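Local coordinates for YARHG domain-containing protein (Legionella pneumophila subsp. pneumophila, PDB 4G2A) that is of unknown function but, with a DUF4424 region followed by a YARHG domain, has been proposed to bind a nutrient, at residues D3-G8 with A147-M152; G42-N47 with H155-V160; V179-P184 with L231-G236; P184-S189 with A212-I217. All blocks are in the same frame, centred on the assembly; numbering follows the deposited sequence.

Contact 1. Residues D3-G8 with A147-M152; sequences DTAVGG and ATYDVM. With SO4 (sulfate ion), chain K.
Ala5 lays its methyl over one face of the Tyr149 ring, CB standing 3.6 Å from the ring centroid and 22° off the normal, a CH-pi contact displaced toward the hydroxyl end. The ring comes back over the neighbouring strand because Tyr149 CG sits between its own backbone N and carbonyl carbon (chi1 67°). Ala5 and Tyr149 form an antiparallel hydrogen-bonded pair, Ala5 N to Tyr149 O at 2.8 Å and Tyr149 N to Ala5 O at 3.1 Å. Beside them Thr4 and Asp150 make a non-hydrogen-bonded pair on the other face of the sheet. Packing is close at Gly7, which has no side chain and brings its backbone up to Thr148, its N donating to Thr148 OG1 at 2.8 Å. One water accepts from Thr148 N; another joins Gly8 O to Thr148 OG1.

The opposite end is looser and faces solvent. Val151 N still reaches Asp3 O at 2.9 Å, and Val151 sets CG1 and CG2 about that oxygen, but Asp3 CB and Val151 CG2 stay 4.1 Å apart. The sulfate, probably from the crystallisation liquor, takes weak bonds from Asp3 N and Thr4 N, and another bond from Asn2 ND2. Asp150 closes an Asx turn with Met152 N, and its OD2 takes Trp156 NE1. Strand 4-6 thus lies between 76-77 and 136-150, joined to the latter mainly by backbone bonds, with Thr148 OG1 accepting from Gly7 N beyond the Ala5-Tyr149 pair.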
loop_
_atom_site.group_PDB
_atom_site.type_symbol
_atom_site.label_atom_id
_atom_site.label_comp_id
_atom_site.label_asym_id
_atom_site.label_seq_id
_atom_site.Cartn_x
_atom_site.Cartn_y
_atom_site.Cartn_z
ATOM N N ASP A 3 14.719 -6.254 -5.819
ATOM C CA ASP A 3 14.049 -6.670 -4.591
ATOM C C ASP A 3 12.592 -6.222 -4.533
ATOM O O ASP A 3 11.738 -6.950 -4.030
ATOM C CB ASP A 3 14.783 -6.087 -3.366
ATOM C CG ASP A 3 16.183 -6.610 -3.094
ATOM O OD1 ASP A 3 16.605 -7.586 -3.781
ATOM O OD2 ASP A 3 16.861 -6.055 -2.175
ATOM N N THR A 4 12.332 -5.007 -4.986
ATOM C CA THR A 4 11.026 -4.383 -4.892
ATOM C C THR A 4 10.488 -3.944 -6.243
ATOM O O THR A 4 11.205 -3.297 -7.015
ATOM C CB THR A 4 11.153 -3.145 -3.954
ATOM O OG1 THR A 4 11.729 -3.565 -2.720
ATOM C CG2 THR A 4 9.812 -2.413 -3.700
ATOM N N ALA A 5 9.208 -4.251 -6.501
ATOM C CA ALA A 5 8.513 -3.694 -7.648
ATOM C C ALA A 5 7.757 -2.481 -7.109
ATOM O O ALA A 5 6.791 -2.623 -6.348
ATOM C CB ALA A 5 7.598 -4.715 -8.288
ATOM N N VAL A 6 8.302 -1.291 -7.396
ATOM C CA VAL A 6 7.843 0.029 -6.967
ATOM C C VAL A 6 6.567 0.406 -7.739
ATOM O O VAL A 6 6.543 0.378 -8.986
ATOM C CB VAL A 6 8.999 1.068 -7.134
ATOM C CG1 VAL A 6 8.543 2.487 -6.803
ATOM C CG2 VAL A 6 10.190 0.694 -6.259
ATOM N N GLY A 7 5.515 0.734 -6.975
ATOM C CA GLY A 7 4.207 1.077 -7.516
ATOM C C GLY A 7 3.762 2.526 -7.399
ATOM O O GLY A 7 2.788 2.922 -8.041
ATOM N N GLY A 8 4.465 3.315 -6.599
ATOM C CA GLY A 8 4.115 4.714 -6.357
ATOM C C GLY A 8 3.481 4.888 -4.995
ATOM O O GLY A 8 3.170 3.904 -4.316
ATOM N N ALA A 147 0.489 -1.204 -6.944
ATOM C CA ALA A 147 0.615 -1.735 -5.601
ATOM C C ALA A 147 1.991 -2.354 -5.416
ATOM O O ALA A 147 2.271 -3.447 -5.919
ATOM C CB ALA A 147 -0.495 -2.728 -5.307
ATOM N N THR A 148 2.863 -1.603 -4.722
ATOM C CA THR A 148 4.232 -1.962 -4.375
ATOM C C THR A 148 4.253 -3.358 -3.726
ATOM O O THR A 148 3.414 -3.693 -2.886
ATOM C CB THR A 148 4.848 -0.849 -3.469
ATOM O OG1 THR A 148 4.931 0.319 -4.256
ATOM C CG2 THR A 148 6.263 -1.150 -2.994
ATOM N N TYR A 149 5.216 -4.164 -4.150
ATOM C CA TYR A 149 5.394 -5.492 -3.622
ATOM C C TYR A 149 6.885 -5.869 -3.713
ATOM O O TYR A 149 7.621 -5.309 -4.518
ATOM C CB TYR A 149 4.451 -6.509 -4.322
ATOM C CG TYR A 149 4.758 -6.754 -5.782
ATOM C CD1 TYR A 149 4.189 -5.964 -6.776
ATOM C CD2 TYR A 149 5.595 -7.797 -6.174
ATOM C CE1 TYR A 149 4.468 -6.187 -8.126
ATOM C CE2 TYR A 149 5.884 -8.027 -7.516
ATOM C CZ TYR A 149 5.306 -7.227 -8.490
ATOM O OH TYR A 149 5.580 -7.463 -9.811
ATOM N N ASP A 150 7.328 -6.805 -2.872
ATOM C CA ASP A 150 8.733 -7.185 -2.870
ATOM C C ASP A 150 8.945 -8.707 -2.820
ATOM O O ASP A 150 7.981 -9.473 -2.678
ATOM C CB ASP A 150 9.489 -6.489 -1.718
ATOM C CG ASP A 150 8.935 -6.736 -0.339
ATOM O OD1 ASP A 150 8.493 -7.884 -0.066
ATOM O OD2 ASP A 150 9.078 -5.843 0.514
ATOM N N VAL A 151 10.227 -9.115 -2.942
ATOM C CA VAL A 151 10.736 -10.497 -2.968
ATOM C C VAL A 151 10.506 -11.269 -1.633
ATOM O O VAL A 151 10.784 -12.464 -1.598
ATOM C CB VAL A 151 12.231 -10.541 -3.387
ATOM C CG1 VAL A 151 12.390 -10.102 -4.841
ATOM C CG2 VAL A 151 13.113 -9.691 -2.463
HETATM N N MSE A 152 10.014 -10.603 -0.562
HETATM C CA MSE A 152 9.704 -11.200 0.742
HETATM C C MSE A 152 8.220 -11.551 0.800
HETATM O O MSE A 152 7.763 -12.204 1.742
HETATM C CB MSE A 152 10.076 -10.234 1.885
HETATM C CG MSE A 152 11.512 -9.709 1.815
HETATM SE SE MSE A 152 12.851 -11.029 2.317
HETATM C CE MSE A 152 13.183 -11.861 0.653
HETATM S S SO4 K . 15.718 -2.589 -5.668
HETATM O O1 SO4 K . 14.525 -2.929 -6.451
HETATM O O2 SO4 K . 16.816 -3.507 -6.005
HETATM O O3 SO4 K . 16.123 -1.214 -5.995
HETATM O O4 SO4 K . 15.403 -2.688 -4.237
HETATM O O HOH W 1 2.012 0.994 -3.749
HETATM O O HOH W 2 5.424 2.712 -2.618
#

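Contact 2. Residues G42-N47 with H155-V160; sequences GSWHYN and HWVRYV
Strands 43-54 and 155-160 both pair with strand 136-150, run nearly parallel and meet by side chains, Trp44 and Tyr46 against Val157 and Tyr159. Their short axes lie 9.5 Å apart at 22°, too far for backbone pairing. Val157 CB sits over one face of the Trp44 six-membered ring, 4.2 Å from its centroid, in a CH-pi contact near the rim, the two side chains crossing at about a right angle. Tyr46 and Tyr159 instead meet edge against edge, CD2 to CD2 at 4.0 Å, sliding past each other in opposite directions. Water carries the polar links: one accepts from Trp44 NE1 at 3.0 Å, in the plane of the indole, and donates to Trp156 O at 2.7 Å, while another accepts from Arg158 N and lies 3.2 Å from Tyr46 OH. Strand 136-150 bonds Trp44 and Tyr46 through Thr145 and Tyr143 and Trp156 through Thr148, while Ile30 of strand 21-33 packs on Trp44, Tyr46 and Val157.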
loop_
_atom_site.group_PDB
_atom_site.type_symbol
_atom_site.label_atom_id
_atom_site.label_comp_id
_atom_site.label_asym_id
_atom_site.label_seq_id
_atom_site.Cartn_x
_atom_site.Cartn_y
_atom_site.Cartn_z
ATOM N N GLY A 42 -2.344 -5.043 -9.137
ATOM C CA GLY A 42 -3.032 -4.354 -8.057
ATOM C C GLY A 42 -2.824 -2.854 -8.101
ATOM O O GLY A 42 -1.851 -2.347 -8.683
ATOM N N SER A 43 -3.765 -2.130 -7.499
ATOM C CA SER A 43 -3.723 -0.681 -7.456
ATOM C C SER A 43 -4.288 -0.165 -6.138
ATOM O O SER A 43 -4.990 -0.881 -5.424
ATOM C CB SER A 43 -4.500 -0.084 -8.630
ATOM O OG SER A 43 -5.794 -0.656 -8.766
ATOM N N TRP A 44 -3.907 1.075 -5.807
ATOM C CA TRP A 44 -4.409 1.846 -4.688
ATOM C C TRP A 44 -5.018 3.133 -5.232
ATOM O O TRP A 44 -4.404 3.806 -6.070
ATOM C CB TRP A 44 -3.307 2.150 -3.665
ATOM C CG TRP A 44 -2.790 0.938 -2.955
ATOM C CD1 TRP A 44 -1.615 0.295 -3.191
ATOM C CD2 TRP A 44 -3.422 0.240 -1.872
ATOM N NE1 TRP A 44 -1.485 -0.776 -2.348
ATOM C CE2 TRP A 44 -2.574 -0.828 -1.514
ATOM C CE3 TRP A 44 -4.604 0.440 -1.136
ATOM C CZ2 TRP A 44 -2.865 -1.695 -0.454
ATOM C CZ3 TRP A 44 -4.919 -0.450 -0.114
ATOM C CH2 TRP A 44 -4.042 -1.486 0.235
ATOM N N HIS A 45 -6.230 3.456 -4.765
ATOM C CA HIS A 45 -6.966 4.664 -5.130
ATOM C C HIS A 45 -7.024 5.580 -3.921
ATOM O O HIS A 45 -7.543 5.208 -2.876
ATOM C CB HIS A 45 -8.366 4.311 -5.650
ATOM C CG HIS A 45 -9.160 5.488 -6.124
ATOM N ND1 HIS A 45 -10.542 5.486 -6.072
ATOM C CD2 HIS A 45 -8.745 6.676 -6.624
ATOM C CE1 HIS A 45 -10.919 6.658 -6.552
ATOM N NE2 HIS A 45 -9.871 7.407 -6.895
ATOM N N TYR A 46 -6.466 6.773 -4.070
ATOM C CA TYR A 46 -6.368 7.778 -3.020
ATOM C C TYR A 46 -7.388 8.879 -3.198
ATOM O O TYR A 46 -7.410 9.524 -4.251
ATOM C CB TYR A 46 -4.961 8.414 -3.013
ATOM C CG TYR A 46 -3.807 7.456 -2.809
ATOM C CD1 TYR A 46 -3.409 6.585 -3.825
ATOM C CD2 TYR A 46 -3.018 7.524 -1.668
ATOM C CE1 TYR A 46 -2.317 5.732 -3.660
ATOM C CE2 TYR A 46 -1.920 6.686 -1.497
ATOM C CZ TYR A 46 -1.575 5.786 -2.492
ATOM O OH TYR A 46 -0.495 4.958 -2.302
ATOM N N ASN A 47 -8.245 9.090 -2.179
ATOM C CA ASN A 47 -9.171 10.221 -2.142
ATOM C C ASN A 47 -8.755 11.020 -0.916
ATOM O O ASN A 47 -8.885 10.537 0.212
ATOM C CB ASN A 47 -10.622 9.795 -2.114
ATOM C CG ASN A 47 -11.095 9.136 -3.372
ATOM O OD1 ASN A 47 -11.098 7.910 -3.488
ATOM N ND2 ASN A 47 -11.634 9.924 -4.286
ATOM N N HIS A 155 3.372 -6.413 0.623
ATOM C CA HIS A 155 2.636 -5.373 -0.104
ATOM C C HIS A 155 2.808 -4.123 0.744
ATOM O O HIS A 155 2.678 -4.186 1.971
ATOM C CB HIS A 155 1.162 -5.740 -0.311
ATOM C CG HIS A 155 0.847 -6.366 -1.641
ATOM N ND1 HIS A 155 0.918 -7.745 -1.831
ATOM C CD2 HIS A 155 0.373 -5.795 -2.776
ATOM C CE1 HIS A 155 0.534 -7.956 -3.083
ATOM N NE2 HIS A 155 0.208 -6.817 -3.696
ATOM N N TRP A 156 3.242 -3.038 0.131
ATOM C CA TRP A 156 3.487 -1.787 0.842
ATOM C C TRP A 156 2.511 -0.707 0.408
ATOM O O TRP A 156 2.317 -0.474 -0.783
ATOM C CB TRP A 156 4.919 -1.300 0.602
ATOM C CG TRP A 156 5.969 -2.112 1.293
ATOM C CD1 TRP A 156 6.717 -3.115 0.755
ATOM C CD2 TRP A 156 6.446 -1.931 2.637
ATOM N NE1 TRP A 156 7.600 -3.599 1.686
ATOM C CE2 TRP A 156 7.455 -2.894 2.855
ATOM C CE3 TRP A 156 6.099 -1.057 3.691
ATOM C CZ2 TRP A 156 8.139 -3.005 4.079
ATOM C CZ3 TRP A 156 6.779 -1.162 4.899
ATOM C CH2 TRP A 156 7.772 -2.142 5.092
ATOM N N VAL A 157 1.896 -0.050 1.378
ATOM C CA VAL A 157 0.997 1.077 1.130
ATOM C C VAL A 157 1.630 2.207 1.927
ATOM O O VAL A 157 2.001 2.014 3.084
ATOM C CB VAL A 157 -0.520 0.808 1.392
ATOM C CG1 VAL A 157 -0.740 -0.082 2.603
ATOM C CG2 VAL A 157 -1.328 2.095 1.503
ATOM N N ARG A 158 1.940 3.307 1.239
ATOM C CA ARG A 158 2.658 4.413 1.856
ATOM C C ARG A 158 2.005 5.737 1.544
ATOM O O ARG A 158 1.297 5.879 0.551
ATOM C CB ARG A 158 4.137 4.449 1.400
ATOM C CG ARG A 158 4.817 3.109 1.161
ATOM C CD ARG A 158 6.195 3.357 0.622
ATOM N NE ARG A 158 6.783 2.221 -0.097
ATOM C CZ ARG A 158 7.528 1.274 0.469
ATOM N NH1 ARG A 158 7.740 1.280 1.784
ATOM N NH2 ARG A 158 8.072 0.319 -0.272
ATOM N N TYR A 159 2.278 6.718 2.402
ATOM C CA TYR A 159 1.813 8.098 2.299
ATOM C C TYR A 159 2.781 8.997 3.061
ATOM O O TYR A 159 2.983 8.773 4.252
ATOM C CB TYR A 159 0.383 8.237 2.829
ATOM C CG TYR A 159 -0.317 9.490 2.359
ATOM C CD1 TYR A 159 -0.146 10.699 3.027
ATOM C CD2 TYR A 159 -1.119 9.479 1.219
ATOM C CE1 TYR A 159 -0.768 11.860 2.588
ATOM C CE2 TYR A 159 -1.763 10.635 0.781
ATOM C CZ TYR A 159 -1.597 11.820 1.481
ATOM O OH TYR A 159 -2.230 12.968 1.068
ATOM N N VAL A 160 3.390 10.000 2.372
ATOM C CA VAL A 160 4.339 10.937 2.983
ATOM C C VAL A 160 3.569 12.009 3.789
ATOM O O VAL A 160 2.775 12.766 3.234
ATOM C CB VAL A 160 5.319 11.563 1.968
ATOM C CG1 VAL A 160 6.232 12.590 2.641
ATOM C CG2 VAL A 160 6.143 10.481 1.262
HETATM O O HOH W 3 0.976 -2.456 -2.038
HETATM O O HOH W 4 1.855 2.958 -1.626
#

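Contact 3. Residues V179-P184 with L231-G236; sequences VIPNTP and LCLFTG
Val179 and Leu231 reach toward each other tip to tip, the CD2 methyl of the leucine resting 3.7 Å from Val179 CG1 and nearly as close to Val179 CB. Leu231 extends with CG opposite its backbone N (chi1 -174°), which carries CD2 across to the valine. Two residues on, Leu233 CD1 comes crosswise against the ring of Pro181 at CG, again at 3.7 Å. The last apolar touch is lighter: Thr183 CG2 to Thr235 CG2, 4.2 Å.

Beyond these methyls a water replaces direct polar contact. It accepts from Gly236 N at 2.8 Å, donates to Pro184 O at 2.6 Å and lies 2.8 Å from Thr183 OG1, so two groups of the 181-184 turn and the first N of helix 236-250 share it. Thr235 stands at the N-cap position but makes no capping bond with its side chain; OG1 bonds instead to Ser238 OG.

Tyr216 of strand 215-220 packs against Pro181, Leu231 and Leu233, and Leu187 against the two leucines. Side chains of strand 174-180 and the turn after it thus pack on strand 229-235, with Tyr216 and Leu187 beside them, up to the start of helix 236-250.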
loop_
_atom_site.group_PDB
_atom_site.type_symbol
_atom_site.label_atom_id
_atom_site.label_comp_id
_atom_site.label_asym_id
_atom_site.label_seq_id
_atom_site.Cartn_x
_atom_site.Cartn_y
_atom_site.Cartn_z
ATOM N N VAL A 179 -6.822 2.879 5.359
ATOM C CA VAL A 179 -6.335 1.932 4.346
ATOM C C VAL A 179 -7.341 0.767 4.266
ATOM O O VAL A 179 -7.687 0.175 5.291
ATOM C CB VAL A 179 -4.895 1.464 4.592
ATOM C CG1 VAL A 179 -4.505 0.372 3.586
ATOM C CG2 VAL A 179 -3.930 2.648 4.515
ATOM N N ILE A 180 -7.882 0.533 3.057
ATOM C CA ILE A 180 -8.938 -0.452 2.755
ATOM C C ILE A 180 -8.467 -1.350 1.615
ATOM O O ILE A 180 -8.720 -1.044 0.452
ATOM C CB ILE A 180 -10.305 0.238 2.404
ATOM C CG1 ILE A 180 -10.635 1.357 3.387
ATOM C CG2 ILE A 180 -11.471 -0.778 2.298
ATOM C CD1 ILE A 180 -11.403 2.476 2.781
ATOM N N PRO A 181 -7.830 -2.492 1.938
ATOM C CA PRO A 181 -7.302 -3.366 0.871
ATOM C C PRO A 181 -8.366 -3.996 -0.037
ATOM O O PRO A 181 -8.068 -4.286 -1.198
ATOM C CB PRO A 181 -6.542 -4.441 1.650
ATOM C CG PRO A 181 -6.211 -3.806 2.966
ATOM C CD PRO A 181 -7.409 -2.967 3.276
ATOM N N ASN A 182 -9.590 -4.233 0.490
ATOM C CA ASN A 182 -10.706 -4.849 -0.231
ATOM C C ASN A 182 -10.441 -6.334 -0.560
ATOM O O ASN A 182 -11.104 -6.913 -1.429
ATOM C CB ASN A 182 -11.064 -4.054 -1.486
ATOM C CG ASN A 182 -11.760 -2.769 -1.151
ATOM O OD1 ASN A 182 -12.737 -2.747 -0.412
ATOM N ND2 ASN A 182 -11.282 -1.675 -1.682
ATOM N N THR A 183 -9.480 -6.944 0.149
ATOM C CA THR A 183 -9.116 -8.365 0.046
ATOM C C THR A 183 -8.684 -8.803 1.450
ATOM O O THR A 183 -8.213 -7.934 2.182
ATOM C CB THR A 183 -8.022 -8.598 -1.033
ATOM O OG1 THR A 183 -7.895 -10.002 -1.300
ATOM C CG2 THR A 183 -6.655 -8.042 -0.640
ATOM N N PRO A 184 -8.795 -10.088 1.884
ATOM C CA PRO A 184 -8.325 -10.429 3.250
ATOM C C PRO A 184 -6.813 -10.195 3.410
ATOM O O PRO A 184 -6.038 -10.478 2.491
ATOM C CB PRO A 184 -8.723 -11.908 3.414
ATOM C CG PRO A 184 -9.788 -12.131 2.397
ATOM C CD PRO A 184 -9.382 -11.275 1.225
ATOM N N LEU A 231 2.653 1.088 5.908
ATOM C CA LEU A 231 1.861 -0.088 6.220
ATOM C C LEU A 231 2.246 -1.233 5.296
ATOM O O LEU A 231 2.096 -1.168 4.074
ATOM C CB LEU A 231 0.357 0.242 6.153
ATOM C CG LEU A 231 -0.637 -0.826 6.595
ATOM C CD1 LEU A 231 -0.497 -1.141 8.080
ATOM C CD2 LEU A 231 -2.054 -0.377 6.304
ATOM N N CYS A 232 2.792 -2.262 5.914
ATOM C CA CYS A 232 3.239 -3.489 5.284
ATOM C C CYS A 232 2.177 -4.596 5.504
ATOM O O CYS A 232 1.836 -4.919 6.654
ATOM C CB CYS A 232 4.595 -3.881 5.854
ATOM S SG CYS A 232 5.385 -5.233 4.971
ATOM N N LEU A 233 1.641 -5.147 4.403
ATOM C CA LEU A 233 0.560 -6.144 4.443
ATOM C C LEU A 233 0.858 -7.428 3.720
ATOM O O LEU A 233 1.587 -7.437 2.723
ATOM C CB LEU A 233 -0.724 -5.574 3.803
ATOM C CG LEU A 233 -1.375 -4.344 4.424
ATOM C CD1 LEU A 233 -2.528 -3.861 3.553
ATOM C CD2 LEU A 233 -1.844 -4.621 5.835
ATOM N N PHE A 234 0.215 -8.510 4.179
ATOM C CA PHE A 234 0.244 -9.791 3.497
ATOM C C PHE A 234 -1.114 -9.990 2.869
ATOM O O PHE A 234 -2.120 -9.808 3.537
ATOM C CB PHE A 234 0.589 -10.977 4.440
ATOM C CG PHE A 234 2.046 -11.362 4.521
ATOM C CD1 PHE A 234 2.736 -11.788 3.390
ATOM C CD2 PHE A 234 2.715 -11.352 5.738
ATOM C CE1 PHE A 234 4.083 -12.134 3.465
ATOM C CE2 PHE A 234 4.063 -11.701 5.817
ATOM C CZ PHE A 234 4.738 -12.091 4.678
ATOM N N THR A 235 -1.145 -10.349 1.597
ATOM C CA THR A 235 -2.363 -10.708 0.881
ATOM C C THR A 235 -2.376 -12.231 0.860
ATOM O O THR A 235 -1.354 -12.843 1.187
ATOM C CB THR A 235 -2.381 -10.078 -0.509
ATOM O OG1 THR A 235 -1.187 -10.467 -1.173
ATOM C CG2 THR A 235 -2.514 -8.566 -0.479
ATOM N N GLY A 236 -3.508 -12.832 0.505
ATOM C CA GLY A 236 -3.682 -14.283 0.500
ATOM C C GLY A 236 -2.656 -15.091 -0.275
ATOM O O GLY A 236 -1.884 -15.853 0.319
HETATM O O HOH W 5 -5.952 -11.525 0.113
#

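Contact 4. Residues P184-S189 with A212-I217; sequences PTRLCS and ADRKYI. With SO4 (sulfate ion), chain H; SO4 (sulfate ion), chain G.
Arg186 lays its guanidinium flat on that of Arg214, centres 4.2 Å apart and planes at 21°. From the backbone its CB starts away from 212-217, but a bend in the chain (chi2 -54°) brings it back, so that Arg186 CD lies 3.8 Å from Arg214 NH1. NE then turns to one sulfate, giving its better bond to O4 at 3.3 Å. NH1 donates to Thr185 O at 2.8 Å, nearly in the guanidinium plane, and only weakly to the second sulfate. NH2 joins the two anions, with a near-straight bond to O2 of that second sulfate at 2.8 Å. Arg214 is steadied by Glu190, which forms a salt bridge to NH1, and by Tyr216 OH, 3.0 Å from the same nitrogen. Tyr216 OH and Thr185 OG1 also share a hydrogen bond in which either could donate, and Leu187 CD2 touches Tyr216 CE1 obliquely. Stacked arginines beside sulfates are consistent with a positively charged patch able to hold anions, though these ions probably came from the crystallisation liquor.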
loop_
_atom_site.group_PDB
_atom_site.type_symbol
_atom_site.label_atom_id
_atom_site.label_comp_id
_atom_site.label_asym_id
_atom_site.label_seq_id
_atom_site.Cartn_x
_atom_site.Cartn_y
_atom_site.Cartn_z
ATOM N N PRO A 184 -8.795 -10.088 1.884
ATOM C CA PRO A 184 -8.325 -10.429 3.250
ATOM C C PRO A 184 -6.813 -10.195 3.410
ATOM O O PRO A 184 -6.038 -10.478 2.491
ATOM C CB PRO A 184 -8.723 -11.908 3.414
ATOM C CG PRO A 184 -9.788 -12.131 2.397
ATOM C CD PRO A 184 -9.382 -11.275 1.225
ATOM N N THR A 185 -6.415 -9.559 4.522
ATOM C CA THR A 185 -5.017 -9.234 4.807
ATOM C C THR A 185 -4.661 -9.461 6.268
ATOM O O THR A 185 -5.526 -9.619 7.128
ATOM C CB THR A 185 -4.663 -7.732 4.469
ATOM O OG1 THR A 185 -5.418 -6.871 5.308
ATOM C CG2 THR A 185 -4.876 -7.359 3.012
ATOM N N ARG A 186 -3.366 -9.446 6.521
ATOM C CA ARG A 186 -2.690 -9.458 7.815
ATOM C C ARG A 186 -1.513 -8.498 7.736
ATOM O O ARG A 186 -0.955 -8.304 6.647
ATOM C CB ARG A 186 -2.188 -10.874 8.194
ATOM C CG ARG A 186 -3.234 -11.802 8.806
ATOM C CD ARG A 186 -3.912 -11.181 10.013
ATOM N NE ARG A 186 -4.972 -12.018 10.570
ATOM C CZ ARG A 186 -6.232 -12.024 10.154
ATOM N NH1 ARG A 186 -6.603 -11.278 9.119
ATOM N NH2 ARG A 186 -7.122 -12.814 10.738
ATOM N N LEU A 187 -1.106 -7.916 8.875
ATOM C CA LEU A 187 0.104 -7.098 8.910
ATOM C C LEU A 187 1.288 -8.034 8.802
ATOM O O LEU A 187 1.216 -9.138 9.344
ATOM C CB LEU A 187 0.214 -6.288 10.223
ATOM C CG LEU A 187 -0.883 -5.332 10.566
ATOM C CD1 LEU A 187 -0.681 -4.781 11.972
ATOM C CD2 LEU A 187 -0.965 -4.229 9.563
ATOM N N CYS A 188 2.391 -7.602 8.170
ATOM C CA CYS A 188 3.586 -8.442 8.117
ATOM C C CYS A 188 4.205 -8.544 9.514
ATOM O O CYS A 188 4.868 -9.527 9.799
ATOM C CB CYS A 188 4.583 -7.919 7.094
ATOM S SG CYS A 188 3.880 -7.670 5.440
ATOM N N SER A 189 3.931 -7.568 10.400
ATOM C CA SER A 189 4.348 -7.562 11.806
ATOM C C SER A 189 3.498 -8.573 12.646
ATOM O O SER A 189 3.881 -8.888 13.781
ATOM C CB SER A 189 4.256 -6.148 12.394
ATOM O OG SER A 189 2.935 -5.636 12.478
ATOM N N ALA A 212 -12.480 -9.592 3.691
ATOM C CA ALA A 212 -12.193 -8.611 2.639
ATOM C C ALA A 212 -12.487 -7.173 3.084
ATOM O O ALA A 212 -12.065 -6.232 2.421
ATOM C CB ALA A 212 -13.019 -8.941 1.406
ATOM N N ASP A 213 -13.184 -7.002 4.213
ATOM C CA ASP A 213 -13.567 -5.704 4.747
ATOM C C ASP A 213 -12.653 -5.234 5.898
ATOM O O ASP A 213 -12.948 -4.212 6.511
ATOM C CB ASP A 213 -15.037 -5.768 5.202
ATOM C CG ASP A 213 -16.010 -6.133 4.085
ATOM O OD1 ASP A 213 -15.930 -5.511 2.996
ATOM O OD2 ASP A 213 -16.857 -7.032 4.303
ATOM N N ARG A 214 -11.539 -5.948 6.168
ATOM C CA ARG A 214 -10.579 -5.598 7.220
ATOM C C ARG A 214 -9.864 -4.300 6.828
ATOM O O ARG A 214 -9.228 -4.251 5.789
ATOM C CB ARG A 214 -9.599 -6.750 7.476
ATOM C CG ARG A 214 -8.999 -6.740 8.876
ATOM C CD ARG A 214 -7.711 -7.549 8.944
ATOM N NE ARG A 214 -7.374 -7.955 10.313
ATOM C CZ ARG A 214 -6.146 -7.938 10.816
ATOM N NH1 ARG A 214 -5.123 -7.531 10.077
ATOM N NH2 ARG A 214 -5.926 -8.347 12.056
ATOM N N LYS A 215 -10.088 -3.227 7.603
ATOM C CA LYS A 215 -9.592 -1.855 7.384
ATOM C C LYS A 215 -8.616 -1.453 8.468
ATOM O O LYS A 215 -8.731 -1.936 9.597
ATOM C CB LYS A 215 -10.761 -0.853 7.385
ATOM C CG LYS A 215 -11.730 -0.991 6.232
ATOM C CD LYS A 215 -13.045 -0.224 6.490
ATOM C CE LYS A 215 -14.105 -1.053 7.167
ATOM N NZ LYS A 215 -14.663 -2.099 6.263
ATOM N N TYR A 216 -7.674 -0.551 8.129
ATOM C CA TYR A 216 -6.642 -0.022 9.022
ATOM C C TYR A 216 -6.872 1.470 9.151
ATOM O O TYR A 216 -6.793 2.195 8.150
ATOM C CB TYR A 216 -5.244 -0.361 8.478
ATOM C CG TYR A 216 -5.079 -1.848 8.231
ATOM C CD1 TYR A 216 -4.774 -2.719 9.278
ATOM C CD2 TYR A 216 -5.326 -2.397 6.976
ATOM C CE1 TYR A 216 -4.685 -4.098 9.072
ATOM C CE2 TYR A 216 -5.250 -3.777 6.758
ATOM C CZ TYR A 216 -4.911 -4.621 7.806
ATOM O OH TYR A 216 -4.781 -5.962 7.591
ATOM N N ILE A 217 -7.249 1.916 10.366
ATOM C CA ILE A 217 -7.650 3.303 10.620
ATOM C C ILE A 217 -6.781 4.007 11.673
ATOM O O ILE A 217 -6.452 3.447 12.716
ATOM C CB ILE A 217 -9.166 3.332 11.041
ATOM C CG1 ILE A 217 -10.064 2.823 9.918
ATOM C CG2 ILE A 217 -9.656 4.713 11.471
ATOM C CD1 ILE A 217 -10.762 1.596 10.268
HETATM S S SO4 H . -10.215 -11.820 9.393
HETATM O O1 SO4 H . -9.629 -11.942 8.052
HETATM O O2 SO4 H . -9.856 -13.013 10.173
HETATM O O3 SO4 H . -9.703 -10.626 10.059
HETATM O O4 SO4 H . -11.668 -11.717 9.305
HETATM S S SO4 G . -5.015 -15.119 12.675
HETATM O O1 SO4 G . -6.057 -15.711 11.829
HETATM O O2 SO4 G . -4.686 -16.031 13.768
HETATM O O3 SO4 G . -3.808 -14.872 11.880
HETATM O O4 SO4 G . -5.500 -13.859 13.234
HETATM O O HOH W 6 -7.992 -6.523 4.469
#

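Overall arrangement
Contacts 1 and 2 cross along the chain, their segments alternating; both close before contact 3 opens, and contact 4 is nested inside the loop closed by contact 3. The centres of contacts 1 and 2 lie about 12 Å apart. Those of contacts 2 and 3 are about 10 Å apart, and those of contacts 3 and 4 about 5 Å. Contacts 1 and 4, with centres about 18 Å apart, do not touch. Strand 136-150 links contacts 1 and 2, strand 155-160 borders strand 229-235 between contacts 2 and 3, and Pro184 belongs to both contacts 3 and 4. The Cys188-Cys232 disulfide ties segment 184-189 to 231-236. Together they build the beta region up to the start of helix 236-250, the first of the C-terminal helices.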